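Local coordinates for DNA mismatch repair protein MutS (Thermus aquaticus, PDB 1EWQ), which binds mismatched DNA, probably carrying out the recognition step of mismatch repair, and has a weak ATPase activity, at residues L127-A135 and A146-K156. Sequence-based numbering, arbitrary orientation.
Sequences LPREANYLA and AFLDVSTGEFK
Tyr-133 reaches across the strand that carries Phe-147 and Leu-148 to the next one, where its OH donates to Glu-154 OE1 at 2.7 Å. The carboxylate lies at the edge of the phenol ring, its plane turned 48° from it, and the hydroxyl meets OE1 from above the carboxylate plane. An extended glutamate suits this place: with CG anti to the backbone N (chi1 -173°), its acid group spans the distance to the phenol, while Lys-156 makes a long salt bridge to OE2. Phe-147 turns a ring edge toward the tyrosine face, an edge-to-face pair with centroids 5.5 Å apart; its CE2 also lies 3.6 Å from Ala-135 CB, where a small methyl leaves room for the ring.

Beyond the tyrosine, Asp-149 ties down the incoming loop. Its OD2 takes the Asn-132 N-H at 3.0 Å from well above the carboxylate plane, and its OD1 receives Ser-151 OG on the syn side, so both oxygens are used and the group's rotation is fixed. With an alanine in its place, Asn-132 N and Ser-151 OG would probably both lose their carboxylate partner, and the loop would be held to the turn less firmly, chiefly through Arg-334.

Leu-134 and Leu-148 form an antiparallel hydrogen-bonded pair, the Leu-134 N to Leu-148 O bond (2.9 Å) being nearly straight. Gly-153 and Glu-154 face Asp-149 in a G1 bulge, with positive phi at the glycine. These strands belong to a mixed sheet in MutS domain II: helix 215-232 packs on Leu-134, helix 163-173 on Ala-135 and Phe-147, and Arg-334 binds both the loop and Ser-151.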
loop_
_atom_site.group_PDB
_atom_site.type_symbol
_atom_site.label_atom_id
_atom_site.label_comp_id
_atom_site.label_asym_id
_atom_site.label_seq_id
_atom_site.Cartn_x
_atom_site.Cartn_y
_atom_site.Cartn_z
ATOM N N LEU C 127 15.366 -7.839 9.131
ATOM C CA LEU C 127 14.556 -8.528 10.120
ATOM C C LEU C 127 13.782 -7.606 11.045
ATOM O O LEU C 127 14.203 -6.483 11.314
ATOM C CB LEU C 127 15.447 -9.413 10.988
ATOM C CG LEU C 127 15.978 -10.704 10.374
ATOM C CD1 LEU C 127 17.150 -11.223 11.210
ATOM C CD2 LEU C 127 14.843 -11.721 10.290
ATOM N N PRO C 128 12.632 -8.080 11.546
ATOM C CA PRO C 128 11.814 -7.289 12.466
ATOM C C PRO C 128 12.367 -7.624 13.852
ATOM O O PRO C 128 13.182 -8.537 13.979
ATOM C CB PRO C 128 10.417 -7.849 12.242
ATOM C CG PRO C 128 10.686 -9.304 12.035
ATOM C CD PRO C 128 11.924 -9.305 11.129
ATOM N N ARG C 129 11.962 -6.893 14.883
ATOM C CA ARG C 129 12.447 -7.195 16.230
ATOM C C ARG C 129 11.891 -8.553 16.642
ATOM O O ARG C 129 12.565 -9.348 17.283
ATOM C CB ARG C 129 11.970 -6.133 17.230
ATOM C CG ARG C 129 13.068 -5.270 17.834
ATOM C CD ARG C 129 12.486 -4.223 18.786
ATOM N NE ARG C 129 13.509 -3.276 19.235
ATOM C CZ ARG C 129 14.266 -3.437 20.319
ATOM N NH1 ARG C 129 14.117 -4.508 21.082
ATOM N NH2 ARG C 129 15.182 -2.530 20.638
ATOM N N GLU C 130 10.647 -8.793 16.250
ATOM C CA GLU C 130 9.920 -10.024 16.542
ATOM C C GLU C 130 10.545 -11.288 15.935
ATOM O O GLU C 130 11.449 -11.224 15.111
ATOM C CB GLU C 130 8.483 -9.910 16.015
ATOM C CG GLU C 130 7.634 -8.822 16.643
ATOM C CD GLU C 130 8.138 -7.417 16.350
ATOM O OE1 GLU C 130 8.641 -7.175 15.230
ATOM O OE2 GLU C 130 8.014 -6.550 17.240
ATOM N N ALA C 131 10.026 -12.441 16.341
ATOM C CA ALA C 131 10.508 -13.707 15.818
ATOM C C ALA C 131 10.107 -13.769 14.351
ATOM O O ALA C 131 9.045 -13.286 13.967
ATOM C CB ALA C 131 9.891 -14.860 16.578
ATOM N N ASN C 132 10.968 -14.364 13.535
ATOM C CA ASN C 132 10.715 -14.495 12.110
ATOM C C ASN C 132 10.716 -15.994 11.811
ATOM O O ASN C 132 11.774 -16.627 11.740
ATOM C CB ASN C 132 11.821 -13.775 11.343
ATOM C CG ASN C 132 11.509 -13.625 9.887
ATOM O OD1 ASN C 132 12.183 -14.207 9.031
ATOM N ND2 ASN C 132 10.482 -12.842 9.583
ATOM N N TYR C 133 9.526 -16.556 11.635
ATOM C CA TYR C 133 9.407 -17.989 11.415
ATOM C C TYR C 133 9.204 -18.507 10.006
ATOM O O TYR C 133 8.440 -17.947 9.217
ATOM C CB TYR C 133 8.250 -18.576 12.243
ATOM C CG TYR C 133 8.366 -18.467 13.749
ATOM C CD1 TYR C 133 7.467 -17.683 14.483
ATOM C CD2 TYR C 133 9.342 -19.179 14.447
ATOM C CE1 TYR C 133 7.539 -17.618 15.873
ATOM C CE2 TYR C 133 9.418 -19.119 15.839
ATOM C CZ TYR C 133 8.514 -18.338 16.542
ATOM O OH TYR C 133 8.591 -18.280 17.917
ATOM N N LEU C 134 9.901 -19.603 9.723
ATOM C CA LEU C 134 9.732 -20.349 8.482
ATOM C C LEU C 134 8.885 -21.472 9.073
ATOM O O LEU C 134 9.242 -22.030 10.103
ATOM C CB LEU C 134 11.053 -20.941 7.975
ATOM C CG LEU C 134 10.906 -21.974 6.836
ATOM C CD1 LEU C 134 10.287 -21.328 5.615
ATOM C CD2 LEU C 134 12.263 -22.559 6.481
ATOM N N ALA C 135 7.759 -21.783 8.453
ATOM C CA ALA C 135 6.901 -22.842 8.954
ATOM C C ALA C 135 6.758 -23.950 7.913
ATOM O O ALA C 135 6.872 -23.703 6.710
ATOM C CB ALA C 135 5.526 -22.273 9.310
ATOM N N ALA C 146 5.807 -27.504 12.062
ATOM C CA ALA C 146 7.098 -27.178 12.665
ATOM C C ALA C 146 7.556 -25.787 12.267
ATOM O O ALA C 146 7.278 -25.315 11.168
ATOM C CB ALA C 146 8.152 -28.207 12.275
ATOM N N PHE C 147 8.256 -25.129 13.181
ATOM C CA PHE C 147 8.754 -23.790 12.945
ATOM C C PHE C 147 10.256 -23.730 13.146
ATOM O O PHE C 147 10.831 -24.493 13.923
ATOM C CB PHE C 147 8.115 -22.790 13.916
ATOM C CG PHE C 147 6.625 -22.708 13.817
ATOM C CD1 PHE C 147 5.824 -23.405 14.699
ATOM C CD2 PHE C 147 6.020 -21.924 12.835
ATOM C CE1 PHE C 147 4.430 -23.330 14.613
ATOM C CE2 PHE C 147 4.637 -21.845 12.742
ATOM C CZ PHE C 147 3.841 -22.550 13.633
ATOM N N LEU C 148 10.880 -22.806 12.436
ATOM C CA LEU C 148 12.308 -22.575 12.558
ATOM C C LEU C 148 12.534 -21.082 12.401
ATOM O O LEU C 148 11.990 -20.464 11.486
ATOM C CB LEU C 148 13.108 -23.307 11.471
ATOM C CG LEU C 148 14.603 -22.942 11.438
ATOM C CD1 LEU C 148 15.285 -23.358 12.760
ATOM C CD2 LEU C 148 15.286 -23.642 10.254
ATOM N N ASP C 149 13.303 -20.506 13.324
ATOM C CA ASP C 149 13.661 -19.098 13.250
ATOM C C ASP C 149 15.158 -19.207 13.062
ATOM O O ASP C 149 15.911 -19.445 14.012
ATOM C CB ASP C 149 13.347 -18.342 14.545
ATOM C CG ASP C 149 13.622 -16.850 14.423
ATOM O OD1 ASP C 149 14.553 -16.481 13.671
ATOM O OD2 ASP C 149 12.917 -16.050 15.088
ATOM N N VAL C 150 15.580 -19.055 11.818
ATOM C CA VAL C 150 16.978 -19.182 11.467
ATOM C C VAL C 150 17.878 -18.151 12.148
ATOM O O VAL C 150 19.059 -18.423 12.362
ATOM C CB VAL C 150 17.148 -19.097 9.927
ATOM C CG1 VAL C 150 18.562 -19.436 9.534
ATOM C CG2 VAL C 150 16.163 -20.051 9.247
ATOM N N SER C 151 17.337 -16.980 12.502
ATOM C CA SER C 151 18.158 -15.949 13.144
ATOM C C SER C 151 18.437 -16.225 14.618
ATOM O O SER C 151 19.357 -15.645 15.190
ATOM C CB SER C 151 17.512 -14.559 13.011
ATOM O OG SER C 151 16.432 -14.394 13.914
ATOM N N THR C 152 17.654 -17.101 15.239
ATOM C CA THR C 152 17.865 -17.405 16.657
ATOM C C THR C 152 18.136 -18.882 16.912
ATOM O O THR C 152 18.699 -19.251 17.939
ATOM C CB THR C 152 16.648 -17.014 17.516
ATOM O OG1 THR C 152 15.543 -17.870 17.198
ATOM C CG2 THR C 152 16.254 -15.554 17.255
ATOM N N GLY C 153 17.737 -19.723 15.968
ATOM C CA GLY C 153 17.933 -21.147 16.134
ATOM C C GLY C 153 16.720 -21.794 16.783
ATOM O O GLY C 153 16.718 -23.005 17.004
ATOM N N GLU C 154 15.695 -21.000 17.101
ATOM C CA GLU C 154 14.496 -21.567 17.712
ATOM C C GLU C 154 13.991 -22.615 16.728
ATOM O O GLU C 154 13.802 -22.342 15.540
ATOM C CB GLU C 154 13.415 -20.511 17.966
ATOM C CG GLU C 154 12.245 -21.083 18.754
ATOM C CD GLU C 154 11.226 -20.044 19.207
ATOM O OE1 GLU C 154 11.157 -18.945 18.603
ATOM O OE2 GLU C 154 10.475 -20.346 20.163
ATOM N N PHE C 155 13.765 -23.812 17.248
ATOM C CA PHE C 155 13.371 -24.952 16.437
ATOM C C PHE C 155 12.323 -25.759 17.219
ATOM O O PHE C 155 12.647 -26.416 18.212
ATOM C CB PHE C 155 14.663 -25.744 16.187
ATOM C CG PHE C 155 14.549 -26.832 15.168
ATOM C CD1 PHE C 155 13.705 -26.709 14.071
ATOM C CD2 PHE C 155 15.366 -27.954 15.266
ATOM C CE1 PHE C 155 13.683 -27.693 13.082
ATOM C CE2 PHE C 155 15.351 -28.937 14.288
ATOM C CZ PHE C 155 14.513 -28.810 13.195
ATOM N N LYS C 156 11.070 -25.708 16.768
ATOM C CA LYS C 156 9.995 -26.396 17.463
ATOM C C LYS C 156 8.856 -26.865 16.558
ATOM O O LYS C 156 8.714 -26.425 15.408
ATOM C CB LYS C 156 9.417 -25.484 18.553
ATOM C CG LYS C 156 8.927 -24.139 18.032
ATOM C CD LYS C 156 8.136 -23.379 19.076
ATOM C CE LYS C 156 7.627 -22.058 18.531
ATOM N NZ LYS C 156 6.807 -21.339 19.564
HETATM O O HOH W 1 13.774 -17.675 10.104
HETATM O O HOH W 2 8.599 -19.090 21.068
#